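Local atomic coordinates of PAN2-PAN3 deadenylation complex catalytic subunit pan2 (Neurospora crassa, PDB entry 4CZX), a protein that probably acts as the catalytic subunit of the PAN deadenylation complex, shortening mRNA poly(A) tails, and is represented here by its N-terminal WD40 domain. Residues Pro74-Leu79 with Leu88-Val93; Gln112-Met117 with Ile127-Trp132. One frame throughout, in Å; residues are numbered along the deposited sequence. Where two conformers were deposited one is given.

Interaction 1 (Pro74-Leu79 with Leu88-Val93). With PO4 (phosphate ion), chain D.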
ATOM      1  N   PRO A  74      16.535 -17.197  -7.840  1.00 23.49           N
ATOM      2  CA  PRO A  74      15.969 -17.875  -9.009  1.00 26.00           C
ATOM      3  C   PRO A  74      15.125 -19.097  -8.678  1.00 24.43           C
ATOM      4  O   PRO A  74      15.361 -19.774  -7.682  1.00 23.80           O
ATOM      5  CB  PRO A  74      17.211 -18.307  -9.815  1.00 28.37           C
ATOM      6  CG  PRO A  74      18.340 -18.252  -8.851  1.00 29.76           C
ATOM      7  CD  PRO A  74      18.008 -17.141  -7.891  1.00 26.13           C
ATOM      8  N   LEU A  75      14.148 -19.357  -9.530  1.00 23.74           N
ATOM      9  CA  LEU A  75      13.432 -20.621  -9.497  1.00 22.95           C
ATOM     10  C   LEU A  75      14.409 -21.623 -10.105  1.00 25.79           C
ATOM     11  O   LEU A  75      14.804 -21.466 -11.254  1.00 26.11           O
ATOM     12  CB  LEU A  75      12.119 -20.539 -10.284  1.00 25.15           C
ATOM     13  CG  LEU A  75      10.981 -21.466  -9.834  1.00 25.48           C
ATOM     14  CD1 LEU A  75       9.697 -21.186 -10.625  1.00 20.40           C
ATOM     15  CD2 LEU A  75      11.392 -22.925  -9.983  1.00 26.37           C
ATOM     16  N   ARG A  76      14.828 -22.615  -9.327  1.00 22.82           N
ATOM     17  CA  ARG A  76      15.944 -23.468  -9.749  1.00 23.19           C
ATOM     18  C   ARG A  76      15.531 -24.653 -10.606  1.00 24.14           C
ATOM     19  O   ARG A  76      16.271 -25.048 -11.522  1.00 21.63           O
ATOM     20  CB  ARG A  76      16.705 -23.971  -8.522  1.00 29.51           C
ATOM     21  CG  ARG A  76      17.183 -22.859  -7.595  1.00 35.67           C
ATOM     22  CD  ARG A  76      18.658 -22.786  -7.618  1.00 29.29           C
ATOM     23  NE  ARG A  76      19.200 -21.675  -6.855  1.00 23.20           N
ATOM     24  CZ  ARG A  76      20.143 -20.868  -7.333  1.00 21.64           C
ATOM     25  NH1 ARG A  76      20.603 -21.060  -8.561  1.00 26.89           N
ATOM     26  NH2 ARG A  76      20.601 -19.863  -6.595  1.00 24.13           N
ATOM     27  N   GLN A  77      14.374 -25.234 -10.299  1.00 22.25           N
ATOM     28  CA  GLN A  77      13.929 -26.466 -10.974  1.00 20.56           C
ATOM     29  C   GLN A  77      12.444 -26.740 -10.703  1.00 23.03           C
ATOM     30  O   GLN A  77      11.914 -26.341  -9.655  1.00 21.62           O
ATOM     31  CB  GLN A  77      14.765 -27.667 -10.514  1.00 22.54           C
ATOM     32  CG  GLN A  77      14.593 -28.962 -11.352  1.00 25.02           C
ATOM     33  CD  GLN A  77      15.177 -30.190 -10.656  1.00 21.72           C
ATOM     34  OE1 GLN A  77      16.095 -30.074  -9.846  1.00 22.73           O
ATOM     35  NE2 GLN A  77      14.605 -31.362 -10.925  1.00 25.33           N
ATOM     36  N   PHE A  78      11.801 -27.401 -11.666  1.00 21.01           N
ATOM     37  CA  PHE A  78      10.444 -27.939 -11.531  1.00 22.06           C
ATOM     38  C   PHE A  78      10.480 -29.465 -11.427  1.00 27.81           C
ATOM     39  O   PHE A  78      11.380 -30.115 -11.982  1.00 26.06           O
ATOM     40  CB  PHE A  78       9.575 -27.586 -12.741  1.00 21.71           C
ATOM     41  CG  PHE A  78       9.440 -26.119 -13.019  1.00 22.12           C
ATOM     42  CD1 PHE A  78       8.518 -25.344 -12.325  1.00 22.12           C
ATOM     43  CD2 PHE A  78      10.178 -25.529 -14.039  1.00 27.04           C
ATOM     44  CE1 PHE A  78       8.376 -23.982 -12.612  1.00 25.52           C
ATOM     45  CE2 PHE A  78      10.042 -24.173 -14.329  1.00 28.47           C
ATOM     46  CZ  PHE A  78       9.135 -23.398 -13.613  1.00 22.97           C
ATOM     47  N   LEU A  79       9.507 -30.037 -10.722  1.00 22.56           N
ATOM     48  CA  LEU A  79       9.175 -31.461 -10.871  1.00 22.41           C
ATOM     49  C   LEU A  79       7.660 -31.593 -10.908  1.00 24.49           C
ATOM     50  O   LEU A  79       6.950 -30.735 -10.374  1.00 24.07           O
ATOM     51  CB  LEU A  79       9.741 -32.319  -9.740  1.00 27.03           C
ATOM     52  CG  LEU A  79      11.227 -32.697  -9.731  1.00 33.25           C
ATOM     53  CD1 LEU A  79      11.504 -33.542  -8.500  1.00 27.57           C
ATOM     54  CD2 LEU A  79      11.630 -33.440 -11.003  1.00 29.14           C
ATOM     55  N   LEU A  88      11.535 -25.670  -6.770  1.00 20.95           N
ATOM     56  CA  LEU A  88      12.695 -25.579  -5.890  0.70 22.91           C
ATOM     57  C   LEU A  88      13.354 -24.202  -5.971  1.00 22.64           C
ATOM     58  O   LEU A  88      13.630 -23.693  -7.055  1.00 22.92           O
ATOM     59  CB  LEU A  88      13.745 -26.660  -6.226  0.70 23.54           C
ATOM     60  CG  LEU A  88      14.906 -26.735  -5.218  0.70 19.22           C
ATOM     61  CD1 LEU A  88      15.352 -28.173  -5.014  0.70 30.86           C
ATOM     62  CD2 LEU A  88      16.126 -25.889  -5.634  0.70 28.13           C
ATOM     63  N   GLY A  89      13.596 -23.607  -4.806  1.00 22.01           N
ATOM     64  CA  GLY A  89      14.403 -22.402  -4.700  1.00 24.64           C
ATOM     65  C   GLY A  89      15.559 -22.709  -3.767  1.00 28.57           C
ATOM     66  O   GLY A  89      15.596 -23.784  -3.162  1.00 24.47           O
ATOM     67  N   SER A  90      16.501 -21.776  -3.637  1.00 28.20           N
ATOM     68  CA  SER A  90      17.665 -22.005  -2.791  1.00 26.57           C
ATOM     69  C   SER A  90      17.329 -22.257  -1.328  1.00 29.66           C
ATOM     70  O   SER A  90      18.079 -22.946  -0.636  1.00 25.74           O
ATOM     71  CB  SER A  90      18.630 -20.815  -2.886  1.00 25.53           C
ATOM     72  OG  SER A  90      19.414 -20.944  -4.053  1.00 29.33           O
ATOM     73  N   ARG A  91      16.216 -21.691  -0.854  1.00 24.69           N
ATOM     74  CA  ARG A  91      15.906 -21.703   0.577  1.00 21.89           C
ATOM     75  C   ARG A  91      14.668 -22.532   0.930  1.00 26.42           C
ATOM     76  O   ARG A  91      14.306 -22.653   2.108  1.00 26.20           O
ATOM     77  CB  ARG A  91      15.699 -20.264   1.093  1.00 23.85           C
ATOM     78  CG  ARG A  91      16.910 -19.337   0.883  1.00 32.76           C
ATOM     79  CD  ARG A  91      18.117 -19.803   1.689  1.00 31.97           C
ATOM     80  NE  ARG A  91      17.721 -20.141   3.049  1.00 39.77           N
ATOM     81  CZ  ARG A  91      17.551 -19.252   4.026  1.00 48.55           C
ATOM     82  NH1 ARG A  91      17.768 -17.962   3.802  1.00 47.24           N
ATOM     83  NH2 ARG A  91      17.167 -19.657   5.231  1.00 52.68           N
ATOM     84  N   SER A  92      14.014 -23.096  -0.075  1.00 26.10           N
ATOM     85  CA  SER A  92      12.727 -23.736   0.179  1.00 25.28           C
ATOM     86  C   SER A  92      12.257 -24.608  -0.967  1.00 25.73           C
ATOM     87  O   SER A  92      12.768 -24.524  -2.088  1.00 26.56           O
ATOM     88  CB  SER A  92      11.658 -22.671   0.462  1.00 26.07           C
ATOM     89  OG  SER A  92      11.385 -21.929  -0.718  1.00 28.07           O
ATOM     90  N   VAL A  93      11.263 -25.443  -0.668  1.00 24.26           N
ATOM     91  CA  VAL A  93      10.610 -26.265  -1.671  1.00 26.01           C
ATOM     92  C   VAL A  93       9.121 -25.971  -1.542  1.00 27.11           C
ATOM     93  O   VAL A  93       8.598 -25.900  -0.433  1.00 28.96           O
ATOM     94  CB  VAL A  93      10.892 -27.764  -1.467  1.00 24.14           C
ATOM     95  CG1 VAL A  93      10.266 -28.593  -2.586  1.00 20.92           C
ATOM     96  CG2 VAL A  93      12.400 -28.021  -1.385  1.00 28.36           C
TER
HETATM   97  P   PO4 D 401      14.661 -16.950   6.684  0.50 51.25           P
HETATM   98  O1  PO4 D 401      16.019 -17.364   7.204  0.50 53.98           O
HETATM   99  O2  PO4 D 401      14.836 -16.304   5.329  0.50 50.07           O
HETATM  100  O3  PO4 D 401      13.771 -18.165   6.573  0.50 48.55           O
HETATM  101  O4  PO4 D 401      14.026 -15.967   7.643  0.50 48.72           O
HETATM  102  O   HOH W   1      16.862 -19.553  -5.401  1.00 25.73           O
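The hydroxyl oxygen of S90 is gripped by the guanidinium group of R76 through two nitrogens at once: NE of R76 lies 2.9 Å from OG of S90, and NH2 of R76 lies 3.0 Å from that same OG. Both bonds are bent (143° and 137°), as expected when one acceptor sits between two N-H groups at the side of an arginine, and OG stays close to the guanidinium plane. The R76 chain reaches it through a bend at chi2 (-113°), and CG of P74 sits over the centre of one guanidinium face, the rest of the proline ring tilting away. OG of S90 is also hydrogen-bonded to OD1 of D113. This contact lies in a four-stranded antiparallel propeller blade, where strand 77-80 begins and 85-88 runs out into the loop 89-92. Two backbone bonds cross here: N of R76 to O of L88 at 2.8 Å, and N of L88 to O of Q77 at 3.0 Å. Beyond G89 the backbones part and a water takes over, donating to O of P74 and accepting from N of S90, 2.9 Å away. CD2 of L88 packs 3.5 Å from CB of R76. Replacing R76 by an alanine would probably leave the S90 hydroxyl without either guanidinium N-H and P74 CG without the flat group it covers, although the CB contact with L88 would remain. Farther along, NH2 of R91 donates to O1 of a phosphate ion, probably from the crystallisation liquor, also hydrogen-bonded to NE of R107.

Interaction 2 (Gln112-Met117 with Ile127-Trp132)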
ATOM      1  N   GLN A 112      19.953 -24.121   2.624  1.00 31.37           N
ATOM      2  CA  GLN A 112      20.747 -22.900   2.566  1.00 32.31           C
ATOM      3  C   GLN A 112      21.033 -22.462   1.138  1.00 26.62           C
ATOM      4  O   GLN A 112      21.015 -21.270   0.840  1.00 31.51           O
ATOM      5  CB  GLN A 112      22.053 -23.080   3.337  1.00 32.93           C
ATOM      6  CG  GLN A 112      21.854 -23.057   4.848  1.00 45.70           C
ATOM      7  CD  GLN A 112      21.059 -21.833   5.316  1.00 59.49           C
ATOM      8  OE1 GLN A 112      21.380 -20.692   4.967  1.00 58.28           O
ATOM      9  NE2 GLN A 112      20.011 -22.072   6.105  1.00 62.25           N
ATOM     10  N   ASP A 113      21.327 -23.419   0.265  1.00 25.76           N
ATOM     11  CA  ASP A 113      21.526 -23.117  -1.144  1.00 30.73           C
ATOM     12  C   ASP A 113      21.198 -24.345  -1.993  1.00 29.49           C
ATOM     13  O   ASP A 113      22.080 -24.928  -2.635  1.00 25.18           O
ATOM     14  CB  ASP A 113      22.959 -22.639  -1.404  1.00 31.41           C
ATOM     15  CG  ASP A 113      23.129 -22.035  -2.790  1.00 32.98           C
ATOM     16  OD1 ASP A 113      22.111 -21.841  -3.488  1.00 31.49           O
ATOM     17  OD2 ASP A 113      24.274 -21.747  -3.189  1.00 29.57           O
ATOM     18  N   LEU A 114      19.922 -24.740  -1.972  1.00 26.26           N
ATOM     19  CA  LEU A 114      19.436 -25.864  -2.776  1.00 26.00           C
ATOM     20  C   LEU A 114      19.549 -25.561  -4.258  1.00 26.40           C
ATOM     21  O   LEU A 114      19.313 -24.429  -4.665  1.00 26.32           O
ATOM     22  CB  LEU A 114      17.973 -26.174  -2.445  1.00 19.63           C
ATOM     23  CG  LEU A 114      17.632 -26.524  -0.999  1.00 24.93           C
ATOM     24  CD1 LEU A 114      16.133 -26.761  -0.901  1.00 25.90           C
ATOM     25  CD2 LEU A 114      18.395 -27.758  -0.567  1.00 27.42           C
ATOM     26  N   ARG A 115      19.881 -26.570  -5.063  1.00 22.98           N
ATOM     27  CA  ARG A 115      20.054 -26.382  -6.504  1.00 22.51           C
ATOM     28  C   ARG A 115      19.331 -27.420  -7.350  1.00 24.01           C
ATOM     29  O   ARG A 115      19.116 -27.219  -8.554  1.00 23.93           O
ATOM     30  CB  ARG A 115      21.546 -26.420  -6.868  1.00 23.62           C
ATOM     31  CG  ARG A 115      22.380 -25.290  -6.255  1.00 22.77           C
ATOM     32  CD  ARG A 115      21.932 -23.921  -6.747  1.00 21.15           C
ATOM     33  NE  ARG A 115      22.763 -22.873  -6.134  1.00 24.66           N
ATOM     34  CZ  ARG A 115      23.920 -22.439  -6.634  1.00 25.49           C
ATOM     35  NH1 ARG A 115      24.397 -22.939  -7.771  1.00 26.58           N
ATOM     36  NH2 ARG A 115      24.612 -21.494  -5.994  1.00 26.77           N
ATOM     37  N   ALA A 116      18.973 -28.542  -6.728  1.00 22.07           N
ATOM     38  CA  ALA A 116      18.525 -29.688  -7.480  1.00 22.19           C
ATOM     39  C   ALA A 116      17.630 -30.597  -6.668  1.00 23.73           C
ATOM     40  O   ALA A 116      17.773 -30.732  -5.454  1.00 26.06           O
ATOM     41  CB  ALA A 116      19.738 -30.496  -7.997  1.00 23.44           C
ATOM     42  N   MET A 117      16.731 -31.257  -7.366  1.00 20.76           N
ATOM     43  CA  MET A 117      15.994 -32.338  -6.741  1.00 21.09           C
ATOM     44  C   MET A 117      15.566 -33.392  -7.728  1.00 23.14           C
ATOM     45  O   MET A 117      15.513 -33.153  -8.943  1.00 24.41           O
ATOM     46  CB  MET A 117      14.787 -31.791  -6.032  1.00 24.35           C
ATOM     47  CG  MET A 117      13.900 -31.150  -6.953  1.00 27.71           C
ATOM     48  SD  MET A 117      12.550 -30.647  -5.923  1.00 70.53           S
ATOM     49  CE  MET A 117      11.817 -29.761  -7.169  1.00 13.11           C
ATOM     50  N   ILE A 127      10.942 -37.140  -2.740  1.00 25.89           N
ATOM     51  CA  ILE A 127      12.015 -36.486  -3.469  1.00 26.43           C
ATOM     52  C   ILE A 127      13.273 -36.316  -2.628  1.00 30.32           C
ATOM     53  O   ILE A 127      13.225 -36.281  -1.397  1.00 27.20           O
ATOM     54  CB  ILE A 127      11.599 -35.098  -3.998  1.00 27.47           C
ATOM     55  CG1 ILE A 127      11.109 -34.202  -2.855  1.00 27.42           C
ATOM     56  CG2 ILE A 127      10.567 -35.233  -5.097  1.00 22.72           C
ATOM     57  CD1 ILE A 127      10.753 -32.792  -3.307  1.00 29.26           C
ATOM     58  N   LEU A 128      14.400 -36.224  -3.322  1.00 26.26           N
ATOM     59  CA  LEU A 128      15.679 -35.883  -2.714  1.00 27.53           C
ATOM     60  C   LEU A 128      16.027 -34.464  -3.128  1.00 22.77           C
ATOM     61  O   LEU A 128      15.900 -34.125  -4.302  1.00 25.83           O
ATOM     62  CB  LEU A 128      16.763 -36.860  -3.167  1.00 23.32           C
ATOM     63  CG  LEU A 128      18.204 -36.540  -2.756  1.00 22.95           C
ATOM     64  CD1 LEU A 128      18.418 -36.736  -1.257  1.00 28.22           C
ATOM     65  CD2 LEU A 128      19.187 -37.407  -3.562  1.00 23.36           C
ATOM     66  N   VAL A 129      16.452 -33.621  -2.189  1.00 23.26           N
ATOM     67  CA  VAL A 129      16.836 -32.269  -2.572  1.00 21.22           C
ATOM     68  C   VAL A 129      18.241 -32.005  -2.046  1.00 25.82           C
ATOM     69  O   VAL A 129      18.621 -32.478  -0.973  1.00 29.01           O
ATOM     70  CB  VAL A 129      15.837 -31.176  -2.066  1.00 28.09           C
ATOM     71  CG1 VAL A 129      14.381 -31.533  -2.453  1.00 26.47           C
ATOM     72  CG2 VAL A 129      15.971 -30.932  -0.573  1.00 27.77           C
ATOM     73  N   ALA A 130      19.017 -31.280  -2.837  1.00 23.02           N
ATOM     74  CA  ALA A 130      20.423 -31.025  -2.531  1.00 24.52           C
ATOM     75  C   ALA A 130      20.869 -29.746  -3.217  1.00 27.19           C
ATOM     76  O   ALA A 130      20.111 -29.136  -3.975  1.00 26.06           O
ATOM     77  CB  ALA A 130      21.297 -32.203  -2.975  1.00 26.22           C
ATOM     78  N   GLY A 131      22.102 -29.329  -2.956  1.00 25.86           N
ATOM     79  CA  GLY A 131      22.622 -28.169  -3.638  1.00 26.53           C
ATOM     80  C   GLY A 131      24.061 -27.890  -3.277  1.00 29.87           C
ATOM     81  O   GLY A 131      24.835 -28.800  -2.972  1.00 27.53           O
ATOM     82  N   TRP A 132      24.420 -26.613  -3.290  1.00 28.55           N
ATOM     83  CA  TRP A 132      25.794 -26.237  -2.993  1.00 28.58           C
ATOM     84  C   TRP A 132      25.912 -26.047  -1.481  1.00 29.24           C
ATOM     85  O   TRP A 132      26.040 -24.937  -0.979  1.00 31.66           O
ATOM     86  CB  TRP A 132      26.195 -24.982  -3.775  1.00 27.47           C
ATOM     87  CG  TRP A 132      26.290 -25.214  -5.273  1.00 27.00           C
ATOM     88  CD1 TRP A 132      25.786 -26.275  -5.980  1.00 31.35           C
ATOM     89  CD2 TRP A 132      26.944 -24.375  -6.232  1.00 28.27           C
ATOM     90  NE1 TRP A 132      26.072 -26.136  -7.320  1.00 26.10           N
ATOM     91  CE2 TRP A 132      26.779 -24.977  -7.500  1.00 26.50           C
ATOM     92  CE3 TRP A 132      27.641 -23.160  -6.145  1.00 26.81           C
ATOM     93  CZ2 TRP A 132      27.295 -24.412  -8.667  1.00 26.94           C
ATOM     94  CZ3 TRP A 132      28.143 -22.599  -7.301  1.00 31.92           C
ATOM     95  CH2 TRP A 132      27.971 -23.225  -8.547  1.00 30.17           C
TER
HETATM   96  O   HOH W   2      26.367 -22.172  -1.648  1.00 33.79           O
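This is an antiparallel beta hairpin pairing, strands 114-119 and 126-131 of one propeller blade, interrupted by a classic beta bulge. R115 and A116 both face A130, whose O accepts from N of R115 at 2.8 Å, in its carbonyl plane and nearly straight (175°), and from N of A116 at 3.0 Å, tilted from that plane. N of A130 returns a bond to O of A116, and N of W132 reaches O of D113 at the open end of the hairpin. There the R115 chain turns at chi2 (-63°) and lays its guanidinium over one face of the W132 indole in a cation-pi contact, planes 33° apart, with NH1 of R115 nearest, 3.1 Å from CE2 of W132. D113 holds the guanidinium against rotation by a salt bridge at its edge: OD1, in the guanidinium plane but met from above the carboxylate plane, accepts from NE of R115 at 2.9 Å; OD2, met on its syn side, accepts from NH2. At the other end CB of M117 packs 3.6 Å from CG1 of V129. L114 and M117 also touch L88 of strand 85-88, while A116, L128 and A130 pack on L159 of strand 156-161, placing the hairpin between two neighbouring blades.

Following the chain from the N terminus, interaction 1 closes first, bringing 74-79 back against 88-93 across the turn between strands 77-80 and 85-88. Interaction 2 opens only afterwards, its segments 112-117 and 127-132 closing the next hairpin, so the two stand in series and neither encloses nor crosses the other. Interaction 2 pairs the first two strands of its sheet, while interaction 1 ties the start of strand 77-80 to the end of 85-88 and the loop after it; they belong to the predicted third and second WD repeats. Their centres lie 8 Å apart, and besides the S90-D113 pair a probable hydrogen bond from N of M117 to OE1 of Q77, 2.8 Å, stitches the blades together.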